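Local coordinates for Nsp15 (Middle East respiratory syndrome-related coronavirus, PDB 5YVD), which acts as an endoribonuclease of the EndoU family, probably cutting RNA at uridylates, and is assembled from six copies of its chain, at residues Thr51-Glu56 with Lys103-Asp108; Gly20-Ala25 with Ile31-Gly36; Tyr222-Tyr227 with Asp298-Leu303; Lys304-Asp307 with Ser312-Val315. One frame throughout, in Å; residues are numbered along the deposited sequence.

Contact 1 of 4, residues Thr51-Glu56 with Lys103-Asp108; sequences TNIAFE and KYTDID
Ile-53 reaches from its helix to Tyr-104 and Thr-105, which follow each other in a loop. Its two branches divide the work. With CG1 beside the backbone N (chi1 -61°), the CD1 methyl is carried over the root of the tyrosine, lying 3.5 Å from Tyr-104 CB, and it meets the ring obliquely near CG and CD1; the two side chains cross at about a right angle. On the other branch, the isoleucine and threonine side chains slide past each other in opposite directions, Ile-53 CG2 meeting Thr-105 CG2 at 3.8 Å. The interaction is apolar, and it joins helix 51-59 of the N-terminal oligomerisation region to the loop before strand 115-118 in the middle domain. At the partly exposed end a water links the segments: it donates to Glu-56 OE2 at 3.0 Å and weakly accepts from Lys-103 N, while the same carboxylate oxygen forms a salt bridge with Lys-60. The helix and loop also meet a second subunit. Both ends of the Asn-52 amide are hydrogen-bonded there, to Val-24 O and Val-26 N of that subunit, and the Tyr-104 ring makes a cation-pi contact with Lys-34 of the same neighbouring subunit.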
loop_
_atom_site.group_PDB
_atom_site.type_symbol
_atom_site.label_atom_id
_atom_site.label_comp_id
_atom_site.label_asym_id
_atom_site.label_seq_id
_atom_site.Cartn_x
_atom_site.Cartn_y
_atom_site.Cartn_z
ATOM N N THR A 51 7.968 7.970 2.067
ATOM C CA THR A 51 8.134 7.845 3.473
ATOM C C THR A 51 9.548 8.167 3.967
ATOM O O THR A 51 9.709 8.865 4.986
ATOM C CB THR A 51 7.751 6.437 3.900
ATOM O OG1 THR A 51 6.388 6.209 3.580
ATOM C CG2 THR A 51 7.901 6.295 5.383
ATOM N N ASN A 52 10.574 7.658 3.289
ATOM C CA ASN A 52 11.936 7.835 3.809
ATOM C C ASN A 52 12.406 9.300 3.731
ATOM O O ASN A 52 13.273 9.722 4.487
ATOM C CB ASN A 52 12.939 6.909 3.114
ATOM C CG ASN A 52 13.013 7.147 1.639
ATOM O OD1 ASN A 52 11.989 7.257 0.976
ATOM N ND2 ASN A 52 14.222 7.239 1.112
ATOM N N ILE A 53 11.804 10.065 2.825
ATOM C CA ILE A 53 12.159 11.456 2.610
ATOM C C ILE A 53 11.417 12.327 3.606
ATOM O O ILE A 53 11.996 13.265 4.191
ATOM C CB ILE A 53 11.781 11.907 1.184
ATOM C CG1 ILE A 53 12.529 11.084 0.151
ATOM C CG2 ILE A 53 12.132 13.373 0.957
ATOM C CD1 ILE A 53 13.988 11.449 0.008
ATOM N N ALA A 54 10.136 12.013 3.788
ATOM C CA ALA A 54 9.294 12.737 4.713
ATOM C C ALA A 54 9.896 12.659 6.105
ATOM O O ALA A 54 9.916 13.627 6.848
ATOM C CB ALA A 54 7.904 12.160 4.710
ATOM N N PHE A 55 10.413 11.492 6.431
ATOM C CA PHE A 55 11.113 11.253 7.682
ATOM C C PHE A 55 12.369 12.078 7.808
ATOM O O PHE A 55 12.720 12.486 8.920
ATOM C CB PHE A 55 11.471 9.762 7.757
ATOM C CG PHE A 55 12.389 9.391 8.892
ATOM C CD1 PHE A 55 12.035 9.644 10.210
ATOM C CD2 PHE A 55 13.576 8.728 8.641
ATOM C CE1 PHE A 55 12.867 9.263 11.243
ATOM C CE2 PHE A 55 14.415 8.366 9.663
ATOM C CZ PHE A 55 14.058 8.631 10.963
ATOM N N GLU A 56 13.075 12.286 6.695
ATOM C CA GLU A 56 14.338 13.050 6.715
ATOM C C GLU A 56 14.035 14.540 6.955
ATOM O O GLU A 56 14.675 15.201 7.762
ATOM C CB GLU A 56 15.133 12.825 5.412
ATOM C CG GLU A 56 16.426 13.628 5.279
ATOM C CD GLU A 56 17.186 13.403 3.967
ATOM O OE1 GLU A 56 17.120 12.278 3.426
ATOM O OE2 GLU A 56 17.871 14.349 3.480
ATOM N N LYS A 103 18.779 16.125 -0.634
ATOM C CA LYS A 103 19.174 16.058 -2.064
ATOM C C LYS A 103 18.014 15.705 -2.997
ATOM O O LYS A 103 17.942 16.185 -4.127
ATOM C CB LYS A 103 20.333 15.085 -2.294
ATOM C CG LYS A 103 21.722 15.669 -2.056
ATOM C CD LYS A 103 22.767 14.558 -1.837
ATOM C CE LYS A 103 22.981 13.667 -3.078
ATOM N NZ LYS A 103 23.586 12.337 -2.763
ATOM N N TYR A 104 17.104 14.885 -2.509
ATOM C CA TYR A 104 16.018 14.406 -3.321
ATOM C C TYR A 104 15.001 15.508 -3.594
ATOM O O TYR A 104 14.440 15.554 -4.674
ATOM C CB TYR A 104 15.366 13.203 -2.641
ATOM C CG TYR A 104 14.358 12.491 -3.497
ATOM C CD1 TYR A 104 13.026 12.891 -3.500
ATOM C CD2 TYR A 104 14.731 11.421 -4.320
ATOM C CE1 TYR A 104 12.094 12.251 -4.293
ATOM C CE2 TYR A 104 13.798 10.779 -5.130
ATOM C CZ TYR A 104 12.484 11.198 -5.095
ATOM O OH TYR A 104 11.531 10.593 -5.856
ATOM N N THR A 105 14.781 16.410 -2.641
ATOM C CA THR A 105 13.771 17.459 -2.802
ATOM C C THR A 105 14.302 18.878 -3.079
ATOM O O THR A 105 13.489 19.797 -3.341
ATOM C CB THR A 105 12.906 17.550 -1.556
ATOM O OG1 THR A 105 13.752 17.689 -0.402
ATOM C CG2 THR A 105 12.027 16.324 -1.443
ATOM N N ASP A 106 15.636 19.048 -2.994
ATOM C CA ASP A 106 16.327 20.316 -3.316
ATOM C C ASP A 106 16.125 20.704 -4.757
ATOM O O ASP A 106 16.418 19.937 -5.673
ATOM C CB ASP A 106 17.837 20.217 -3.099
ATOM C CG ASP A 106 18.232 20.202 -1.631
ATOM O OD1 ASP A 106 17.376 20.493 -0.753
ATOM O OD2 ASP A 106 19.424 19.895 -1.355
ATOM N N ILE A 107 15.621 21.905 -4.964
ATOM C CA ILE A 107 15.635 22.516 -6.283
ATOM C C ILE A 107 16.733 23.564 -6.305
ATOM O O ILE A 107 17.183 24.017 -5.263
ATOM C CB ILE A 107 14.294 23.161 -6.603
ATOM C CG1 ILE A 107 14.022 24.352 -5.671
ATOM C CG2 ILE A 107 13.203 22.110 -6.521
ATOM C CD1 ILE A 107 12.639 24.939 -5.843
ATOM N N ASP A 108 17.167 23.951 -7.491
ATOM C CA ASP A 108 18.194 24.976 -7.600
ATOM C C ASP A 108 17.643 26.297 -7.068
ATOM O O ASP A 108 16.503 26.665 -7.351
ATOM C CB ASP A 108 18.667 25.137 -9.054
ATOM C CG ASP A 108 20.003 25.873 -9.163
ATOM O OD1 ASP A 108 20.961 25.469 -8.468
ATOM O OD2 ASP A 108 20.097 26.846 -9.950
HETATM O O HOH W 1 20.198 14.150 1.614
#

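Contact 2 of 4, residues Gly20-Ala25 with Ile31-Gly36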
loop_
_atom_site.group_PDB
_atom_site.type_symbol
_atom_site.label_atom_id
_atom_site.label_comp_id
_atom_site.label_asym_id
_atom_site.label_seq_id
_atom_site.Cartn_x
_atom_site.Cartn_y
_atom_site.Cartn_z
ATOM N N GLY A 20 26.961 7.915 12.803
ATOM C CA GLY A 20 26.384 6.689 13.380
ATOM C C GLY A 20 25.335 6.088 12.482
ATOM O O GLY A 20 24.807 6.787 11.613
ATOM N N GLU A 21 25.047 4.796 12.670
ATOM C CA GLU A 21 24.032 4.074 11.873
ATOM C C GLU A 21 23.090 3.276 12.758
ATOM O O GLU A 21 23.510 2.734 13.763
ATOM C CB GLU A 21 24.691 3.114 10.870
ATOM C CG GLU A 21 24.809 3.654 9.448
ATOM C CD GLU A 21 25.949 4.650 9.278
ATOM O OE1 GLU A 21 27.064 4.330 9.733
ATOM O OE2 GLU A 21 25.750 5.743 8.683
ATOM N N LEU A 22 21.817 3.204 12.383
ATOM C CA LEU A 22 20.904 2.236 12.980
ATOM C C LEU A 22 20.242 1.413 11.878
ATOM O O LEU A 22 20.066 1.892 10.786
ATOM C CB LEU A 22 19.835 2.950 13.803
ATOM C CG LEU A 22 20.269 3.583 15.141
ATOM C CD1 LEU A 22 19.035 4.141 15.842
ATOM C CD2 LEU A 22 21.021 2.621 16.064
ATOM N N PRO A 23 19.873 0.163 12.153
ATOM C CA PRO A 23 19.130 -0.542 11.097
ATOM C C PRO A 23 17.714 0.010 10.988
ATOM O O PRO A 23 17.108 0.306 12.003
ATOM C CB PRO A 23 19.121 -1.997 11.555
ATOM C CG PRO A 23 19.522 -1.982 12.999
ATOM C CD PRO A 23 20.042 -0.629 13.381
ATOM N N VAL A 24 17.218 0.154 9.761
ATOM C CA VAL A 24 15.930 0.778 9.464
ATOM C C VAL A 24 15.143 -0.073 8.460
ATOM O O VAL A 24 15.706 -0.517 7.458
ATOM C CB VAL A 24 16.144 2.167 8.821
ATOM C CG1 VAL A 24 14.832 2.784 8.361
ATOM C CG2 VAL A 24 16.834 3.112 9.792
ATOM N N ALA A 25 13.855 -0.291 8.719
ATOM C CA ALA A 25 12.906 -0.742 7.674
ATOM C C ALA A 25 11.957 0.357 7.241
ATOM O O ALA A 25 11.472 1.102 8.059
ATOM C CB ALA A 25 12.101 -1.934 8.169
ATOM N N ILE A 31 8.264 4.019 9.389
ATOM C CA ILE A 31 9.678 3.744 9.613
ATOM C C ILE A 31 9.869 2.968 10.937
ATOM O O ILE A 31 9.369 3.375 11.989
ATOM C CB ILE A 31 10.484 5.042 9.659
ATOM C CG1 ILE A 31 10.363 5.798 8.337
ATOM C CG2 ILE A 31 11.943 4.760 9.981
ATOM C CD1 ILE A 31 11.276 5.321 7.236
ATOM N N PHE A 32 10.574 1.833 10.864
ATOM C CA PHE A 32 10.895 1.052 12.055
ATOM C C PHE A 32 12.380 0.922 12.246
ATOM O O PHE A 32 13.109 0.960 11.280
ATOM C CB PHE A 32 10.336 -0.343 11.927
ATOM C CG PHE A 32 8.850 -0.400 11.888
ATOM C CD1 PHE A 32 8.130 -0.745 13.009
ATOM C CD2 PHE A 32 8.173 -0.157 10.714
ATOM C CE1 PHE A 32 6.751 -0.811 12.962
ATOM C CE2 PHE A 32 6.800 -0.257 10.653
ATOM C CZ PHE A 32 6.090 -0.578 11.774
ATOM N N THR A 33 12.819 0.727 13.480
ATOM C CA THR A 33 14.240 0.456 13.748
ATOM C C THR A 33 14.377 -0.718 14.702
ATOM O O THR A 33 13.580 -0.876 15.614
ATOM C CB THR A 33 14.949 1.716 14.327
ATOM O OG1 THR A 33 16.378 1.591 14.265
ATOM C CG2 THR A 33 14.525 1.984 15.768
ATOM N N LYS A 34 15.388 -1.554 14.498
ATOM C CA LYS A 34 15.671 -2.634 15.453
ATOM C C LYS A 34 16.207 -2.004 16.712
ATOM O O LYS A 34 17.086 -1.175 16.639
ATOM C CB LYS A 34 16.678 -3.651 14.902
ATOM C CG LYS A 34 16.057 -4.967 14.452
ATOM C CD LYS A 34 17.027 -5.823 13.632
ATOM C CE LYS A 34 18.135 -6.470 14.460
ATOM N NZ LYS A 34 17.597 -7.483 15.409
ATOM N N SER A 35 15.644 -2.364 17.854
ATOM C CA SER A 35 16.154 -1.932 19.142
ATOM C C SER A 35 15.998 -3.097 20.089
ATOM O O SER A 35 14.874 -3.483 20.438
ATOM C CB SER A 35 15.381 -0.730 19.677
ATOM O OG SER A 35 15.923 -0.298 20.920
ATOM N N GLY A 36 17.129 -3.653 20.512
ATOM C CA GLY A 36 17.127 -4.910 21.233
ATOM C C GLY A 36 16.452 -5.911 20.333
ATOM O O GLY A 36 16.712 -5.959 19.133
#
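Thr-33 holds its hydroxyl anti to the backbone N (chi1 -165°), which swings OG1 across to the Pro-23 carbonyl, and Val-24 sets CG1 in the same relation to its own N (chi1 174°), turning that methyl toward Ile-31. These groups belong to the beta hairpin of strands 24-27 and 30-35, the first two strands of the antiparallel three-stranded sheet in the N-terminal oligomerisation region. Its firm pairing is at Ala-25 and Phe-32, an antiparallel hydrogen-bonded pair: Ala-25 N donates to Phe-32 O at 2.9 Å, tilted from the carbonyl plane, and Phe-32 N returns a straighter bond to Ala-25 O at 3.0 Å, lying in the carbonyl plane. On the side shared by Val-24 and Thr-33, the valine also touches Ala-6 of helix 2-12. At Leu-22 and Pro-23 side chains of the neighbouring strand take over. Pro-23 crosses Lys-34 at about a right angle, ring CG against CB at 3.8 Å, and Leu-22 lays its CB near the threonine hydroxyl. Tyr-104 of a second subunit packs on Pro-23. The Thr-33 OG1 donor approaches Pro-23 O almost in line with the C=O bond, at 2.7 Å and a C=O...donor angle of 161°.

Contact 3 of 4, residues Tyr222-Tyr227 with Asp298-Leu303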
loop_
_atom_site.group_PDB
_atom_site.type_symbol
_atom_site.label_atom_id
_atom_site.label_comp_id
_atom_site.label_asym_id
_atom_site.label_seq_id
_atom_site.Cartn_x
_atom_site.Cartn_y
_atom_site.Cartn_z
ATOM N N TYR A 222 -20.603 47.472 27.136
ATOM C CA TYR A 222 -19.686 47.952 26.082
ATOM C C TYR A 222 -20.420 48.696 24.957
ATOM O O TYR A 222 -19.810 49.045 23.943
ATOM C CB TYR A 222 -18.832 46.789 25.538
ATOM C CG TYR A 222 -17.821 46.280 26.554
ATOM C CD1 TYR A 222 -18.037 45.094 27.248
ATOM C CD2 TYR A 222 -16.661 47.003 26.838
ATOM C CE1 TYR A 222 -17.132 44.644 28.198
ATOM C CE2 TYR A 222 -15.746 46.558 27.783
ATOM C CZ TYR A 222 -15.984 45.381 28.460
ATOM O OH TYR A 222 -15.107 44.933 29.418
ATOM N N GLY A 223 -21.716 48.960 25.150
ATOM C CA GLY A 223 -22.505 49.745 24.188
ATOM C C GLY A 223 -22.752 49.050 22.858
ATOM O O GLY A 223 -22.818 49.706 21.819
ATOM N N LEU A 224 -22.945 47.732 22.877
ATOM C CA LEU A 224 -23.088 46.987 21.617
ATOM C C LEU A 224 -24.531 46.748 21.157
ATOM O O LEU A 224 -24.781 45.968 20.260
ATOM C CB LEU A 224 -22.319 45.662 21.694
ATOM C CG LEU A 224 -20.810 45.823 21.930
ATOM C CD1 LEU A 224 -20.228 44.464 22.301
ATOM C CD2 LEU A 224 -20.081 46.414 20.727
ATOM N N GLU A 225 -25.473 47.448 21.748
ATOM C CA GLU A 225 -26.877 47.313 21.379
ATOM C C GLU A 225 -27.176 47.337 19.866
ATOM O O GLU A 225 -28.063 46.646 19.423
ATOM C CB GLU A 225 -27.693 48.387 22.103
ATOM C CG GLU A 225 -27.825 48.155 23.611
ATOM C CD GLU A 225 -26.758 48.843 24.452
ATOM O OE1 GLU A 225 -25.656 49.135 23.946
ATOM O OE2 GLU A 225 -27.008 49.087 25.651
ATOM N N ASN A 226 -26.433 48.106 19.073
ATOM C CA ASN A 226 -26.703 48.208 17.625
ATOM C C ASN A 226 -25.838 47.304 16.722
ATOM O O ASN A 226 -25.765 47.520 15.502
ATOM C CB ASN A 226 -26.531 49.667 17.172
ATOM C CG ASN A 226 -27.622 50.594 17.698
ATOM O OD1 ASN A 226 -28.609 50.174 18.321
ATOM N ND2 ASN A 226 -27.451 51.874 17.422
ATOM N N TYR A 227 -25.205 46.288 17.306
ATOM C CA TYR A 227 -24.172 45.530 16.613
ATOM C C TYR A 227 -24.414 44.013 16.539
ATOM O O TYR A 227 -23.501 43.230 16.208
ATOM C CB TYR A 227 -22.820 45.850 17.262
ATOM C CG TYR A 227 -22.471 47.303 17.121
ATOM C CD1 TYR A 227 -21.954 47.795 15.940
ATOM C CD2 TYR A 227 -22.737 48.210 18.150
ATOM C CE1 TYR A 227 -21.668 49.147 15.790
ATOM C CE2 TYR A 227 -22.447 49.564 18.017
ATOM C CZ TYR A 227 -21.910 50.024 16.833
ATOM O OH TYR A 227 -21.608 51.352 16.684
ATOM N N ASP A 298 -10.406 44.428 18.990
ATOM C CA ASP A 298 -10.153 44.816 17.606
ATOM C C ASP A 298 -11.394 44.597 16.703
ATOM O O ASP A 298 -11.716 45.422 15.822
ATOM C CB ASP A 298 -8.922 44.064 17.091
ATOM C CG ASP A 298 -7.638 44.492 17.803
ATOM O OD1 ASP A 298 -7.564 45.647 18.284
ATOM O OD2 ASP A 298 -6.690 43.687 17.852
ATOM N N PHE A 299 -12.096 43.491 16.934
ATOM C CA PHE A 299 -13.335 43.214 16.214
ATOM C C PHE A 299 -14.389 44.269 16.522
ATOM O O PHE A 299 -15.128 44.692 15.641
ATOM C CB PHE A 299 -13.855 41.848 16.614
ATOM C CG PHE A 299 -15.094 41.420 15.878
ATOM C CD1 PHE A 299 -15.004 40.867 14.621
ATOM C CD2 PHE A 299 -16.341 41.520 16.473
ATOM C CE1 PHE A 299 -16.130 40.437 13.957
ATOM C CE2 PHE A 299 -17.480 41.090 15.820
ATOM C CZ PHE A 299 -17.371 40.541 14.560
ATOM N N VAL A 300 -14.452 44.697 17.774
ATOM C CA VAL A 300 -15.398 45.736 18.159
ATOM C C VAL A 300 -15.034 47.084 17.487
ATOM O O VAL A 300 -15.882 47.803 16.970
ATOM C CB VAL A 300 -15.470 45.879 19.696
ATOM C CG1 VAL A 300 -16.275 47.108 20.085
ATOM C CG2 VAL A 300 -16.083 44.638 20.312
ATOM N N MET A 301 -13.760 47.402 17.484
ATOM C CA MET A 301 -13.295 48.631 16.874
ATOM C C MET A 301 -13.763 48.710 15.420
ATOM O O MET A 301 -14.275 49.732 14.983
ATOM C CB MET A 301 -11.777 48.676 16.983
ATOM C CG MET A 301 -11.114 49.997 16.717
ATOM S SD MET A 301 -9.416 49.884 17.349
ATOM C CE MET A 301 -8.606 48.806 16.151
ATOM N N ILE A 302 -13.617 47.617 14.687
ATOM C CA ILE A 302 -13.964 47.600 13.279
ATOM C C ILE A 302 -15.439 47.889 13.054
ATOM O O ILE A 302 -15.809 48.644 12.147
ATOM C CB ILE A 302 -13.655 46.226 12.669
ATOM C CG1 ILE A 302 -12.154 46.087 12.505
ATOM C CG2 ILE A 302 -14.388 46.015 11.330
ATOM C CD1 ILE A 302 -11.719 44.684 12.175
ATOM N N LEU A 303 -16.287 47.255 13.854
ATOM C CA LEU A 303 -17.717 47.450 13.714
ATOM C C LEU A 303 -18.149 48.878 13.990
ATOM O O LEU A 303 -19.048 49.393 13.326
ATOM C CB LEU A 303 -18.450 46.542 14.680
ATOM C CG LEU A 303 -18.477 45.088 14.289
ATOM C CD1 LEU A 303 -19.329 44.376 15.312
ATOM C CD2 LEU A 303 -19.010 44.899 12.879
HETATM O O HOH W 2 -20.746 52.300 13.482
#
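Two apolar pairs make the first shell: Leu-224 against Val-300, and Tyr-227 against Leu-303. In the first, one methyl from each residue meets the other, Leu-224 CD2 lying 3.9 Å from Val-300 CG1, and the side chains cross at about a right angle. In the second, the ring and the leucine slide past each other in opposite directions. Tyr-227 CD1 rests 3.9 Å from Leu-303 CB, and farther along the same ring side CE1 comes to 3.6 Å from Leu-303 O, the oxygen lying obliquely to the ring. A water lies between Tyr-227 OH and that same oxygen, though both of its bonds are weak. Val-300 and Leu-303 are three residues apart, about one turn, and so present neighbouring positions on one side of helix 296-304. What they meet is the loop between helices 215-221 and 229-234, within the EndoU endoribonuclease domain. There a type I beta turn runs from Leu-224 to Tyr-227, closed by Tyr-227 N donating to Leu-224 O at 3.0 Å, and this fold of the backbone brings both loop side chains round to the helix. Within the turn, Asn-226 CB sits over one face of the Tyr-227 ring, toward the rim, and Leu-224 C lies at its edge, in plane. Farther out, Phe-229 of helix 229-234 touches Leu-224 and Val-300 alike, while Val-335 and Phe-338 of strand 334-340 pack on Tyr-227 and Leu-303 respectively. Beyond Leu-224, Tyr-222 OH is hydrogen-bonded to Asp-209.

Contact 4 of 4, residues Lys304-Asp307 with Ser312-Val315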
loop_
_atom_site.group_PDB
_atom_site.type_symbol
_atom_site.label_atom_id
_atom_site.label_comp_id
_atom_site.label_asym_id
_atom_site.label_seq_id
_atom_site.Cartn_x
_atom_site.Cartn_y
_atom_site.Cartn_z
ATOM N N LYS A 304 -17.530 49.497 14.991
ATOM C CA LYS A 304 -17.885 50.839 15.392
ATOM C C LYS A 304 -17.336 51.867 14.426
ATOM O O LYS A 304 -17.625 53.045 14.563
ATOM C CB LYS A 304 -17.392 51.104 16.812
ATOM C CG LYS A 304 -18.191 50.349 17.866
ATOM C CD LYS A 304 -17.851 50.841 19.266
ATOM C CE LYS A 304 -18.854 50.355 20.305
ATOM N NZ LYS A 304 -18.362 50.633 21.683
ATOM N N SER A 305 -16.548 51.421 13.452
ATOM C CA SER A 305 -16.027 52.289 12.386
ATOM C C SER A 305 -16.955 52.383 11.194
ATOM O O SER A 305 -16.663 53.091 10.247
ATOM C CB SER A 305 -14.683 51.758 11.869
ATOM O OG SER A 305 -13.773 51.597 12.937
ATOM N N GLN A 306 -18.070 51.671 11.229
ATOM C CA GLN A 306 -18.821 51.421 10.009
ATOM C C GLN A 306 -20.166 52.132 9.984
ATOM O O GLN A 306 -20.786 52.363 11.023
ATOM C CB GLN A 306 -19.031 49.916 9.825
ATOM C CG GLN A 306 -18.561 49.405 8.468
ATOM C CD GLN A 306 -17.054 49.418 8.340
ATOM O OE1 GLN A 306 -16.342 49.107 9.297
ATOM N NE2 GLN A 306 -16.556 49.779 7.154
ATOM N N ASP A 307 -20.612 52.445 8.773
ATOM C CA ASP A 307 -21.896 53.100 8.553
ATOM C C ASP A 307 -23.087 52.113 8.612
ATOM O O ASP A 307 -23.278 51.243 7.740
ATOM C CB ASP A 307 -21.888 53.878 7.228
ATOM C CG ASP A 307 -22.990 54.905 7.164
ATOM O OD1 ASP A 307 -22.728 56.064 7.549
ATOM O OD2 ASP A 307 -24.125 54.543 6.778
ATOM N N SER A 312 -26.030 47.024 2.548
ATOM C CA SER A 312 -25.020 46.029 2.174
ATOM C C SER A 312 -23.705 46.649 1.705
ATOM O O SER A 312 -23.701 47.679 1.024
ATOM C CB SER A 312 -25.521 45.157 1.016
ATOM O OG SER A 312 -24.474 44.361 0.493
ATOM N N LYS A 313 -22.600 46.003 2.079
ATOM C CA LYS A 313 -21.271 46.575 1.918
ATOM C C LYS A 313 -20.191 45.505 2.123
ATOM O O LYS A 313 -20.190 44.815 3.139
ATOM C CB LYS A 313 -21.132 47.671 2.981
ATOM C CG LYS A 313 -19.716 48.085 3.328
ATOM C CD LYS A 313 -19.261 49.363 2.652
ATOM C CE LYS A 313 -17.768 49.540 2.880
ATOM N NZ LYS A 313 -17.241 50.776 2.252
ATOM N N VAL A 314 -19.295 45.374 1.140
ATOM C CA VAL A 314 -18.024 44.679 1.298
ATOM C C VAL A 314 -17.044 45.607 2.026
ATOM O O VAL A 314 -16.673 46.649 1.497
ATOM C CB VAL A 314 -17.376 44.299 -0.061
ATOM C CG1 VAL A 314 -16.067 43.556 0.165
ATOM C CG2 VAL A 314 -18.315 43.473 -0.939
ATOM N N VAL A 315 -16.633 45.218 3.234
ATOM C CA VAL A 315 -15.689 45.974 4.053
ATOM C C VAL A 315 -14.324 45.340 3.937
ATOM O O VAL A 315 -14.193 44.124 4.102
ATOM C CB VAL A 315 -16.065 45.908 5.555
ATOM C CG1 VAL A 315 -15.023 46.636 6.432
ATOM C CG2 VAL A 315 -17.471 46.452 5.777
#
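Gln-306 meets Val-315 across a short connection, the chain having left helix 296-304 and turned back as strand 312-319. Lys-304 comes first; its extended side chain leads to the loop around Tyr-222, where NZ is hydrogen-bonded to the Tyr-222 carbonyl oxygen. Ser-305 comes next and turns its hydroxyl back to the helix, OG bonding to Met-301 O. Gln-306 then points its CB toward the strand. Its chain bends at chi2 (70°), which brings the amide group round against the branched end of Val-315, the two side chains coming from opposite directions. The fork of the valine receives it evenly: Gln-306 CD stands 3.9 Å from Val-315 CG1 and equally 3.9 Å from CG2, and Gln-306 CG adds a looser touch to CG2 at 4.1 Å. The exposed Lys-313 side chain lies beside the glutamine, a marginal neighbour, while Leu-328 of the adjoining strand 322-331 also touches the glutamine. Asp-307 follows, with OD2 weakly bonded to Gly-309 N in the loop ahead. Between Gln-306 and Val-315 the contact is thus van der Waals packing of a polar group on two methyls; these offer the amide no hydrogen-bonding partner, so this contact gives no preference between the two ways of turning it.

In the fold
The four contacts fall into two pairs on opposite sides of the chain's centre. Contacts 1 and 2, with centres 19 Å apart, meet through Ile-31, whose CG1 lies 3.9 Å from Thr-51 CG2, and both touch the second subunit, as suits an oligomerisation region. Contacts 3 and 4 have centres about 12 Å apart within the endoribonuclease domain, joined in sequence by the end of helix 296-304. Lys-304 bridges them: its CG is 3.8 Å from Tyr-227 OH and its CE 4.1 Å from Leu-224 CD2. Neither is touched by another subunit. The pairs are well separated, contacts 2 and 4 being about 61 Å apart between centres.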